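Local atomic coordinates of arginase (Thermus thermophilus, PDB entry 2EF5), a protein that probably catalyses the manganese-dependent hydrolysis of L-arginine to L-ornithine and urea, with two manganese ions bound per subunit. Residues A[215-219]-A[260-264]; A[95-100]-A[134-138]; A[200-204]-A[248-254]. One frame throughout, in Å; residues are numbered along the deposited sequence.

Overall arrangement
All three contacts belong to one alpha/beta domain built round the eight-stranded parallel sheet of the arginase fold. Along the chain contact 2 (95-100 with 134-138) closes before contact 1 (215-219 with 260-264) opens, whereas the segments of contacts 1 and 3 alternate. Contacts 1 and 2 have centres about 11 Å apart and touch: Ser215 and Glu262 both bond to His96, so strand ends and loops build the manganese site together. Contact 3 (200-204 with 248-254) pairs two helices flanking the sheet, its centre about 20 Å from that of contact 1 and about 24 Å from that of contact 2. Helix 239-252 belongs to the beta-alpha-beta unit that joins the two strands of contact 1.

Contact 1: A[215-219]-A[260-264]; sequences SLDAD and LVEVN. With MN (manganese (II) ion), chain G; MN (manganese (II) ion), chain H.
Leu260 enters beside Leu216 on one face of the parallel sheet, and their side chains cross obliquely with the CD2 methyls 3.9 Å apart. Helix 272-284 covers Leu216 through Leu280, while Leu260 rests on Ile90 and Leu92 of strand 87-93. At Val261 the backbone takes over: its N donates to Leu216 O at 3.0 Å, almost straight at 175°, and its O receives Ala218 N at 3.1 Å. Its side chain lies on the other face with Asp217, where Val261 CG2 presses on Asp217 CA at 3.6 Å. These neighbouring strands, 212-217 and 255-261, are joined through helix 239-252 in a beta-alpha-beta unit, and the first ends at Asp217, opening the Asp-x-Asp of the arginase dimanganese site that continues into a 3-10 turn.

Asp217 OD2 bridges the two manganese ions and Asp219 OD2 binds one of them at 2.2 Å; His96, Asp118, His120 and Asp122 complete the two sites. With CG opposite the backbone N (chi1 -173°) Asp217 carries its carboxylate to the metals, and OD1 accepts Asp219 N at 2.8 Å in an Asx turn that fixes its rotation. Glu262 follows. Its CB and CG lie across the Asp217 carboxylate, CB 3.3 Å from OD1, the two carboxylate planes turned 31° apart. A bend at chi2 turns the acid group toward the backbone of His96: OE2 accepts the backbone N of His96, and a water spans OE1 and Asp219 OD2. This gathering of acids probably depends on the manganese charge. At Val263 the contact returns to hydrocarbon, CG2 meeting Ala218 CB at 4.2 Å, with Leu277 of helix 272-284 touching both residues.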
ATOM      1  N   SER A 215     -18.056 -19.598 -22.246  1.00 18.67           N
ATOM      2  CA  SER A 215     -17.104 -19.977 -23.274  1.00 19.52           C
ATOM      3  C   SER A 215     -15.955 -20.672 -22.555  1.00 19.40           C
ATOM      4  O   SER A 215     -15.173 -20.036 -21.853  1.00 20.07           O
ATOM      5  CB  SER A 215     -16.612 -18.737 -24.031  1.00 18.25           C
ATOM      6  OG  SER A 215     -15.982 -19.117 -25.237  1.00 20.89           O
ATOM      7  N   LEU A 216     -15.858 -21.981 -22.741  1.00 19.13           N
ATOM      8  CA  LEU A 216     -14.834 -22.769 -22.071  1.00 18.52           C
ATOM      9  C   LEU A 216     -13.666 -23.196 -22.956  1.00 18.23           C
ATOM     10  O   LEU A 216     -13.822 -24.002 -23.874  1.00 17.37           O
ATOM     11  CB  LEU A 216     -15.496 -24.002 -21.428  1.00 17.60           C
ATOM     12  CG  LEU A 216     -14.637 -25.032 -20.686  1.00 18.59           C
ATOM     13  CD1 LEU A 216     -13.903 -24.372 -19.518  1.00 15.59           C
ATOM     14  CD2 LEU A 216     -15.547 -26.158 -20.180  1.00 13.16           C
ATOM     15  N   ASP A 217     -12.496 -22.630 -22.672  1.00 18.12           N
ATOM     16  CA  ASP A 217     -11.280 -22.959 -23.396  1.00 19.30           C
ATOM     17  C   ASP A 217     -10.616 -24.068 -22.586  1.00 18.62           C
ATOM     18  O   ASP A 217     -10.383 -23.911 -21.390  1.00 16.91           O
ATOM     19  CB  ASP A 217     -10.347 -21.748 -23.466  1.00 20.48           C
ATOM     20  CG  ASP A 217      -9.151 -21.991 -24.360  1.00 23.34           C
ATOM     21  OD1 ASP A 217      -8.541 -23.073 -24.255  1.00 23.05           O
ATOM     22  OD2 ASP A 217      -8.810 -21.103 -25.168  1.00 27.22           O
ATOM     23  N   ALA A 218     -10.323 -25.187 -23.240  1.00 18.76           N
ATOM     24  CA  ALA A 218      -9.713 -26.328 -22.569  1.00 18.86           C
ATOM     25  C   ALA A 218      -8.435 -25.976 -21.830  1.00 19.02           C
ATOM     26  O   ALA A 218      -8.106 -26.615 -20.830  1.00 20.13           O
ATOM     27  CB  ALA A 218      -9.427 -27.441 -23.586  1.00 17.12           C
ATOM     28  N   ASP A 219      -7.712 -24.966 -22.306  1.00 18.75           N
ATOM     29  CA  ASP A 219      -6.459 -24.612 -21.662  1.00 19.19           C
ATOM     30  C   ASP A 219      -6.577 -23.971 -20.288  1.00 18.59           C
ATOM     31  O   ASP A 219      -5.565 -23.670 -19.678  1.00 17.72           O
ATOM     32  CB  ASP A 219      -5.598 -23.728 -22.574  1.00 20.03           C
ATOM     33  CG  ASP A 219      -6.115 -22.307 -22.692  1.00 22.56           C
ATOM     34  OD1 ASP A 219      -7.014 -21.895 -21.935  1.00 23.75           O
ATOM     35  OD2 ASP A 219      -5.592 -21.584 -23.557  1.00 28.49           O
ATOM     36  N   LEU A 260     -17.182 -25.064 -26.352  1.00 16.24           N
ATOM     37  CA  LEU A 260     -16.178 -26.004 -25.850  1.00 16.70           C
ATOM     38  C   LEU A 260     -15.097 -25.884 -26.916  1.00 16.36           C
ATOM     39  O   LEU A 260     -15.202 -26.483 -27.982  1.00 15.08           O
ATOM     40  CB  LEU A 260     -16.731 -27.429 -25.805  1.00 17.17           C
ATOM     41  CG  LEU A 260     -17.891 -27.681 -24.842  1.00 17.99           C
ATOM     42  CD1 LEU A 260     -18.332 -29.137 -24.966  1.00 16.44           C
ATOM     43  CD2 LEU A 260     -17.457 -27.382 -23.408  1.00 17.58           C
ATOM     44  N   VAL A 261     -14.066 -25.097 -26.633  1.00 15.67           N
ATOM     45  CA  VAL A 261     -13.030 -24.839 -27.623  1.00 17.48           C
ATOM     46  C   VAL A 261     -11.597 -25.232 -27.292  1.00 18.25           C
ATOM     47  O   VAL A 261     -11.276 -25.625 -26.177  1.00 17.87           O
ATOM     48  CB  VAL A 261     -13.000 -23.329 -27.976  1.00 17.70           C
ATOM     49  CG1 VAL A 261     -14.385 -22.859 -28.438  1.00 19.46           C
ATOM     50  CG2 VAL A 261     -12.566 -22.525 -26.749  1.00 16.46           C
ATOM     51  N   GLU A 262     -10.751 -25.096 -28.311  1.00 20.69           N
ATOM     52  CA  GLU A 262      -9.317 -25.348 -28.241  1.00 21.82           C
ATOM     53  C   GLU A 262      -8.847 -26.771 -27.914  1.00 22.02           C
ATOM     54  O   GLU A 262      -7.702 -26.971 -27.506  1.00 21.61           O
ATOM     55  CB  GLU A 262      -8.684 -24.340 -27.275  1.00 22.56           C
ATOM     56  CG  GLU A 262      -8.803 -22.872 -27.727  1.00 26.13           C
ATOM     57  CD  GLU A 262      -7.840 -22.510 -28.857  1.00 28.64           C
ATOM     58  OE1 GLU A 262      -6.678 -22.959 -28.814  1.00 30.42           O
ATOM     59  OE2 GLU A 262      -8.232 -21.765 -29.781  1.00 29.74           O
ATOM     60  N   VAL A 263      -9.715 -27.757 -28.091  1.00 21.89           N
ATOM     61  CA  VAL A 263      -9.314 -29.140 -27.852  1.00 22.50           C
ATOM     62  C   VAL A 263      -8.433 -29.556 -29.043  1.00 22.24           C
ATOM     63  O   VAL A 263      -8.842 -29.434 -30.199  1.00 21.30           O
ATOM     64  CB  VAL A 263     -10.549 -30.077 -27.767  1.00 22.64           C
ATOM     65  CG1 VAL A 263     -10.101 -31.524 -27.636  1.00 21.55           C
ATOM     66  CG2 VAL A 263     -11.413 -29.685 -26.577  1.00 21.08           C
ATOM     67  N   ASN A 264      -7.226 -30.038 -28.759  1.00 22.56           N
ATOM     68  CA  ASN A 264      -6.296 -30.445 -29.813  1.00 23.46           C
ATOM     69  C   ASN A 264      -5.876 -31.894 -29.587  1.00 23.44           C
ATOM     70  O   ASN A 264      -4.923 -32.169 -28.861  1.00 21.16           O
ATOM     71  CB  ASN A 264      -5.058 -29.543 -29.804  1.00 25.15           C
ATOM     72  CG  ASN A 264      -4.197 -29.715 -31.046  1.00 26.99           C
ATOM     73  OD1 ASN A 264      -4.204 -30.768 -31.676  1.00 28.22           O
ATOM     74  ND2 ASN A 264      -3.440 -28.677 -31.395  1.00 29.88           N
TER
HETATM   75 MN    MN G1101      -6.819 -19.892 -24.290  1.00 42.16          MN
HETATM   76 MN    MN H1102      -9.157 -18.726 -25.645  1.00 28.24          MN
HETATM   77  O   HOH W   1      -5.955 -23.191 -26.007  1.00 27.35           O

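Contact 2: A[95-100]-A[134-138]; sequences DHSLSM and VHGMP. With MN (manganese (II) ion), chain H.
The loop that delivers His96 to the manganese site packs against the loop leading into helix 138-142 and the first residue of that helix; His135 and Pro138 face Asp95, His96, Ser97 and Met100. The His135 ring meets the Asp95 side chain obliquely: CD2 comes within 3.7 Å of Asp95 OD1, with the carboxylate and ring planes 33° apart. Placing CG between its own backbone N and carbonyl carbon (chi1 51°) swings this ring out beside Asp95. The other carboxylate oxygen, OD2, accepts the backbone N of Leu12. Ser97 OG lies 3.9 Å from Val134 CG1.

The His96 ring is turned to the metal: ND1 binds one manganese ion at 2.2 Å, in a site shared with Asp118, Asp122 and Asp217, as one of the two histidine ligands of the dimanganese centre. NE2 bonds to Ser215 OG, Ser99 OG lies in the ring plane at the edge, and Trp116 stacks on the ring, so the second shell steadies the imidazole.

The backbone of His96 also takes part: Pro138 CB rests 3.7 Å from His96 O. Pro138, in the first turn of helix 138-142, also meets Met100 at about a right angle, Met100 CG lying 3.8 Å from Pro138 CB. Met100 then bends at chi3 (-69°), carrying its terminal methyl CE across to Val134 CG1 at 4.0 Å. Ile69 of helix 66-81 touches Ser97, Met100 and Val134.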
ATOM      1  N   ASP A  95     -10.306 -23.200 -33.106  1.00 24.08           N
ATOM      2  CA  ASP A  95      -9.977 -21.860 -32.629  1.00 24.67           C
ATOM      3  C   ASP A  95     -11.062 -21.186 -31.814  1.00 23.67           C
ATOM      4  O   ASP A  95     -12.243 -21.275 -32.140  1.00 23.33           O
ATOM      5  CB  ASP A  95      -9.665 -20.923 -33.803  1.00 27.56           C
ATOM      6  CG  ASP A  95      -8.539 -21.419 -34.670  1.00 30.51           C
ATOM      7  OD1 ASP A  95      -7.565 -21.969 -34.116  1.00 33.12           O
ATOM      8  OD2 ASP A  95      -8.622 -21.239 -35.904  1.00 32.84           O
ATOM      9  N   HIS A  96     -10.642 -20.465 -30.780  1.00 22.03           N
ATOM     10  CA  HIS A  96     -11.578 -19.732 -29.940  1.00 22.23           C
ATOM     11  C   HIS A  96     -12.189 -18.581 -30.744  1.00 21.71           C
ATOM     12  O   HIS A  96     -13.145 -17.943 -30.305  1.00 20.21           O
ATOM     13  CB  HIS A  96     -10.861 -19.176 -28.710  1.00 21.40           C
ATOM     14  CG  HIS A  96     -11.761 -19.045 -27.517  1.00 23.17           C
ATOM     15  ND1 HIS A  96     -11.266 -18.988 -26.226  1.00 21.07           N
ATOM     16  CD2 HIS A  96     -13.099 -19.027 -27.419  1.00 20.99           C
ATOM     17  CE1 HIS A  96     -12.284 -18.951 -25.387  1.00 21.64           C
ATOM     18  NE2 HIS A  96     -13.407 -18.972 -26.072  1.00 22.44           N
ATOM     19  N   SER A  97     -11.622 -18.318 -31.919  1.00 22.72           N
ATOM     20  CA  SER A  97     -12.113 -17.261 -32.803  1.00 24.22           C
ATOM     21  C   SER A  97     -13.586 -17.481 -33.114  1.00 23.34           C
ATOM     22  O   SER A  97     -14.320 -16.529 -33.343  1.00 23.22           O
ATOM     23  CB  SER A  97     -11.332 -17.254 -34.120  1.00 25.87           C
ATOM     24  OG  SER A  97      -9.959 -16.983 -33.913  1.00 30.55           O
ATOM     25  N   LEU A  98     -14.010 -18.744 -33.126  1.00 22.74           N
ATOM     26  CA  LEU A  98     -15.401 -19.084 -33.417  1.00 22.26           C
ATOM     27  C   LEU A  98     -16.379 -18.399 -32.471  1.00 21.04           C
ATOM     28  O   LEU A  98     -17.551 -18.214 -32.809  1.00 21.10           O
ATOM     29  CB  LEU A  98     -15.602 -20.605 -33.355  1.00 21.66           C
ATOM     30  CG  LEU A  98     -15.463 -21.285 -31.988  1.00 23.78           C
ATOM     31  CD1 LEU A  98     -16.720 -21.078 -31.151  1.00 21.99           C
ATOM     32  CD2 LEU A  98     -15.234 -22.774 -32.201  1.00 23.32           C
ATOM     33  N   SER A  99     -15.904 -18.017 -31.289  1.00 19.94           N
ATOM     34  CA  SER A  99     -16.776 -17.363 -30.318  1.00 20.94           C
ATOM     35  C   SER A  99     -17.333 -16.025 -30.790  1.00 19.90           C
ATOM     36  O   SER A  99     -18.358 -15.578 -30.278  1.00 19.91           O
ATOM     37  CB  SER A  99     -16.054 -17.184 -28.977  1.00 22.30           C
ATOM     38  OG  SER A  99     -15.890 -18.442 -28.328  1.00 24.24           O
ATOM     39  N   MET A 100     -16.674 -15.387 -31.755  1.00 20.04           N
ATOM     40  CA  MET A 100     -17.177 -14.116 -32.260  1.00 20.75           C
ATOM     41  C   MET A 100     -18.546 -14.387 -32.867  1.00 19.94           C
ATOM     42  O   MET A 100     -19.469 -13.588 -32.735  1.00 20.52           O
ATOM     43  CB  MET A 100     -16.239 -13.542 -33.327  1.00 21.39           C
ATOM     44  CG  MET A 100     -14.862 -13.154 -32.816  1.00 22.08           C
ATOM     45  SD  MET A 100     -13.827 -12.386 -34.093  1.00 26.30           S
ATOM     46  CE  MET A 100     -13.522 -13.767 -35.163  1.00 23.44           C
ATOM     47  N   VAL A 134      -5.839 -14.154 -34.876  1.00 36.17           N
ATOM     48  CA  VAL A 134      -7.184 -13.694 -34.583  1.00 35.08           C
ATOM     49  C   VAL A 134      -7.778 -14.420 -33.375  1.00 35.08           C
ATOM     50  O   VAL A 134      -8.551 -13.834 -32.619  1.00 33.28           O
ATOM     51  CB  VAL A 134      -8.118 -13.890 -35.796  1.00 35.26           C
ATOM     52  CG1 VAL A 134      -9.538 -13.458 -35.435  1.00 34.15           C
ATOM     53  CG2 VAL A 134      -7.603 -13.074 -36.983  1.00 36.41           C
ATOM     54  N   HIS A 135      -7.415 -15.686 -33.182  1.00 34.90           N
ATOM     55  CA  HIS A 135      -7.955 -16.427 -32.050  1.00 34.94           C
ATOM     56  C   HIS A 135      -7.473 -15.874 -30.712  1.00 33.50           C
ATOM     57  O   HIS A 135      -7.796 -16.406 -29.649  1.00 34.17           O
ATOM     58  CB  HIS A 135      -7.652 -17.929 -32.180  1.00 36.31           C
ATOM     59  CG  HIS A 135      -6.213 -18.254 -32.439  1.00 38.16           C
ATOM     60  ND1 HIS A 135      -5.219 -18.039 -31.509  1.00 38.61           N
ATOM     61  CD2 HIS A 135      -5.614 -18.847 -33.502  1.00 37.45           C
ATOM     62  CE1 HIS A 135      -4.071 -18.489 -31.985  1.00 39.93           C
ATOM     63  NE2 HIS A 135      -4.284 -18.985 -33.191  1.00 38.95           N
ATOM     64  N   GLY A 136      -6.714 -14.785 -30.777  1.00 30.75           N
ATOM     65  CA  GLY A 136      -6.225 -14.143 -29.572  1.00 29.10           C
ATOM     66  C   GLY A 136      -6.918 -12.799 -29.408  1.00 28.80           C
ATOM     67  O   GLY A 136      -6.514 -11.978 -28.589  1.00 28.29           O
ATOM     68  N   MET A 137      -7.976 -12.576 -30.189  1.00 27.48           N
ATOM     69  CA  MET A 137      -8.723 -11.316 -30.142  1.00 27.77           C
ATOM     70  C   MET A 137     -10.259 -11.430 -30.082  1.00 25.97           C
ATOM     71  O   MET A 137     -10.938 -10.408 -29.990  1.00 27.01           O
ATOM     72  CB  MET A 137      -8.391 -10.459 -31.376  1.00 28.51           C
ATOM     73  CG  MET A 137      -7.021 -10.681 -31.992  1.00 31.52           C
ATOM     74  SD  MET A 137      -6.822  -9.759 -33.547  1.00 35.60           S
ATOM     75  CE  MET A 137      -5.079  -9.352 -33.470  1.00 31.30           C
ATOM     76  N   PRO A 138     -10.823 -12.653 -30.099  1.00 25.29           N
ATOM     77  CA  PRO A 138     -12.288 -12.752 -30.066  1.00 24.40           C
ATOM     78  C   PRO A 138     -13.066 -12.021 -28.977  1.00 24.33           C
ATOM     79  O   PRO A 138     -14.111 -11.437 -29.260  1.00 23.66           O
ATOM     80  CB  PRO A 138     -12.531 -14.262 -30.040  1.00 25.04           C
ATOM     81  CG  PRO A 138     -11.364 -14.770 -29.277  1.00 24.59           C
ATOM     82  CD  PRO A 138     -10.218 -13.982 -29.882  1.00 25.00           C
TER
HETATM   83 MN    MN H1102      -9.157 -18.726 -25.645  1.00 28.24          MN

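Contact 3: A[200-204]-A[248-254]; sequences AEEVL and ILAESGR
The guanidinium of Arg254, the flat group that carries a polar bond across this contact, takes Leu204 O at its edge, the oxygen lying 17° out of the guanidinium plane. NH2 donates to Leu204 O at 2.9 Å, bent to 140°. NH1 reaches further along the loop after helix 196-206 to Leu210 O, so one arginine holds two backbone carbonyls. The Leu204 side chain lies between the two helices, CD2 lying 3.6 Å from Ser252 CB and 3.9 Å from Leu249 CD2, while CD1 rests near Ile248 O. Nearer the start of the segments Ile248 CG2 butts onto Ala200 CB at 3.6 Å. Ser252 OG, set between its backbone N and carbonyl carbon, gives its proton to Leu249 O and accepts Arg254 N in an ST turn. A valine in its place would probably leave Arg254 N without this acceptor and let the turn that aims the guanidinium drift. Segments 200-204 and 248-252 cross at 35° with axes 10.0 Å apart, within helices 196-206 and 239-252, which lie against the sheet, where Val203 touches strand 162-167 and Leu204, Leu249 and Arg254 touch strand 212-217.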
ATOM      1  N   ALA A 200     -17.335 -17.939  -8.182  1.00 22.26           N
ATOM      2  CA  ALA A 200     -18.540 -18.298  -8.926  1.00 22.91           C
ATOM      3  C   ALA A 200     -19.717 -17.447  -8.456  1.00 23.95           C
ATOM      4  O   ALA A 200     -20.535 -17.002  -9.259  1.00 22.39           O
ATOM      5  CB  ALA A 200     -18.857 -19.778  -8.738  1.00 22.79           C
ATOM      6  N   GLU A 201     -19.795 -17.227  -7.147  1.00 26.20           N
ATOM      7  CA  GLU A 201     -20.866 -16.423  -6.559  1.00 28.72           C
ATOM      8  C   GLU A 201     -20.735 -14.985  -7.051  1.00 27.49           C
ATOM      9  O   GLU A 201     -21.720 -14.355  -7.428  1.00 29.15           O
ATOM     10  CB  GLU A 201     -20.776 -16.449  -5.027  1.00 30.23           C
ATOM     11  CG  GLU A 201     -20.775 -17.847  -4.414  1.00 36.36           C
ATOM     12  CD  GLU A 201     -22.156 -18.478  -4.341  1.00 40.85           C
ATOM     13  OE1 GLU A 201     -22.920 -18.389  -5.328  1.00 43.65           O
ATOM     14  OE2 GLU A 201     -22.470 -19.080  -3.290  1.00 44.41           O
ATOM     15  N   GLU A 202     -19.512 -14.471  -7.043  1.00 26.29           N
ATOM     16  CA  GLU A 202     -19.257 -13.108  -7.496  1.00 27.89           C
ATOM     17  C   GLU A 202     -19.545 -12.924  -8.985  1.00 27.87           C
ATOM     18  O   GLU A 202     -19.998 -11.862  -9.413  1.00 27.95           O
ATOM     19  CB  GLU A 202     -17.816 -12.712  -7.175  1.00 28.33           C
ATOM     20  CG  GLU A 202     -17.613 -12.342  -5.712  1.00 31.92           C
ATOM     21  CD  GLU A 202     -16.193 -11.916  -5.403  1.00 33.25           C
ATOM     22  OE1 GLU A 202     -15.491 -11.457  -6.330  1.00 33.67           O
ATOM     23  OE2 GLU A 202     -15.779 -12.024  -4.228  1.00 34.87           O
ATOM     24  N   VAL A 203     -19.277 -13.956  -9.775  1.00 26.13           N
ATOM     25  CA  VAL A 203     -19.544 -13.894 -11.205  1.00 25.06           C
ATOM     26  C   VAL A 203     -21.051 -13.723 -11.416  1.00 25.49           C
ATOM     27  O   VAL A 203     -21.493 -12.846 -12.163  1.00 24.74           O
ATOM     28  CB  VAL A 203     -19.071 -15.197 -11.927  1.00 24.16           C
ATOM     29  CG1 VAL A 203     -19.664 -15.285 -13.318  1.00 23.71           C
ATOM     30  CG2 VAL A 203     -17.555 -15.221 -12.013  1.00 24.07           C
ATOM     31  N   LEU A 204     -21.841 -14.564 -10.756  1.00 24.55           N
ATOM     32  CA  LEU A 204     -23.291 -14.501 -10.891  1.00 26.76           C
ATOM     33  C   LEU A 204     -23.867 -13.163 -10.428  1.00 29.05           C
ATOM     34  O   LEU A 204     -24.849 -12.675 -10.998  1.00 29.85           O
ATOM     35  CB  LEU A 204     -23.938 -15.640 -10.102  1.00 24.59           C
ATOM     36  CG  LEU A 204     -23.697 -17.049 -10.647  1.00 24.02           C
ATOM     37  CD1 LEU A 204     -24.292 -18.071  -9.694  1.00 20.41           C
ATOM     38  CD2 LEU A 204     -24.315 -17.174 -12.030  1.00 21.45           C
ATOM     39  N   ILE A 248     -22.050 -24.475  -9.992  1.00 15.90           N
ATOM     40  CA  ILE A 248     -22.617 -23.274  -9.400  1.00 18.18           C
ATOM     41  C   ILE A 248     -23.269 -22.411 -10.483  1.00 19.15           C
ATOM     42  O   ILE A 248     -24.313 -21.810 -10.255  1.00 19.25           O
ATOM     43  CB  ILE A 248     -21.548 -22.480  -8.620  1.00 17.91           C
ATOM     44  CG1 ILE A 248     -21.079 -23.309  -7.414  1.00 16.85           C
ATOM     45  CG2 ILE A 248     -22.124 -21.156  -8.143  1.00 20.30           C
ATOM     46  CD1 ILE A 248     -19.988 -22.650  -6.564  1.00 18.40           C
ATOM     47  N   LEU A 249     -22.670 -22.363 -11.668  1.00 20.09           N
ATOM     48  CA  LEU A 249     -23.262 -21.597 -12.758  1.00 21.45           C
ATOM     49  C   LEU A 249     -24.564 -22.292 -13.162  1.00 22.78           C
ATOM     50  O   LEU A 249     -25.568 -21.630 -13.456  1.00 22.56           O
ATOM     51  CB  LEU A 249     -22.311 -21.513 -13.961  1.00 20.78           C
ATOM     52  CG  LEU A 249     -21.025 -20.701 -13.741  1.00 21.32           C
ATOM     53  CD1 LEU A 249     -20.149 -20.761 -14.991  1.00 20.56           C
ATOM     54  CD2 LEU A 249     -21.366 -19.259 -13.395  1.00 21.62           C
ATOM     55  N   ALA A 250     -24.555 -23.623 -13.161  1.00 24.03           N
ATOM     56  CA  ALA A 250     -25.746 -24.383 -13.516  1.00 26.28           C
ATOM     57  C   ALA A 250     -26.896 -24.081 -12.554  1.00 27.48           C
ATOM     58  O   ALA A 250     -28.034 -23.896 -12.988  1.00 27.78           O
ATOM     59  CB  ALA A 250     -25.438 -25.878 -13.505  1.00 26.12           C
ATOM     60  N   GLU A 251     -26.593 -24.028 -11.256  1.00 27.66           N
ATOM     61  CA  GLU A 251     -27.604 -23.758 -10.223  1.00 28.72           C
ATOM     62  C   GLU A 251     -28.361 -22.452 -10.454  1.00 28.09           C
ATOM     63  O   GLU A 251     -29.537 -22.345 -10.115  1.00 28.94           O
ATOM     64  CB  GLU A 251     -26.968 -23.701  -8.823  1.00 31.20           C
ATOM     65  CG  GLU A 251     -26.425 -25.023  -8.283  1.00 37.15           C
ATOM     66  CD  GLU A 251     -25.859 -24.900  -6.864  1.00 40.36           C
ATOM     67  OE1 GLU A 251     -25.457 -23.783  -6.460  1.00 41.80           O
ATOM     68  OE2 GLU A 251     -25.801 -25.927  -6.155  1.00 43.31           O
ATOM     69  N   SER A 252     -27.684 -21.456 -11.021  1.00 27.78           N
ATOM     70  CA  SER A 252     -28.305 -20.156 -11.276  1.00 26.80           C
ATOM     71  C   SER A 252     -29.480 -20.303 -12.229  1.00 26.31           C
ATOM     72  O   SER A 252     -30.415 -19.512 -12.191  1.00 27.13           O
ATOM     73  CB  SER A 252     -27.300 -19.187 -11.896  1.00 26.08           C
ATOM     74  OG  SER A 252     -27.104 -19.503 -13.266  1.00 25.72           O
ATOM     75  N   GLY A 253     -29.417 -21.312 -13.090  1.00 25.76           N
ATOM     76  CA  GLY A 253     -30.488 -21.541 -14.045  1.00 24.83           C
ATOM     77  C   GLY A 253     -30.507 -20.508 -15.159  1.00 25.34           C
ATOM     78  O   GLY A 253     -31.439 -20.472 -15.963  1.00 25.76           O
ATOM     79  N   ARG A 254     -29.469 -19.678 -15.218  1.00 24.45           N
ATOM     80  CA  ARG A 254     -29.379 -18.631 -16.225  1.00 24.87           C
ATOM     81  C   ARG A 254     -28.460 -18.908 -17.414  1.00 25.05           C
ATOM     82  O   ARG A 254     -28.392 -18.093 -18.338  1.00 26.12           O
ATOM     83  CB  ARG A 254     -28.953 -17.318 -15.567  1.00 27.59           C
ATOM     84  CG  ARG A 254     -30.023 -16.683 -14.685  1.00 28.64           C
ATOM     85  CD  ARG A 254     -29.637 -15.266 -14.302  1.00 28.94           C
ATOM     86  NE  ARG A 254     -28.721 -15.176 -13.161  1.00 29.86           N
ATOM     87  CZ  ARG A 254     -27.561 -14.526 -13.183  1.00 28.25           C
ATOM     88  NH1 ARG A 254     -27.159 -13.916 -14.290  1.00 27.94           N
ATOM     89  NH2 ARG A 254     -26.815 -14.450 -12.090  1.00 29.24           N
TER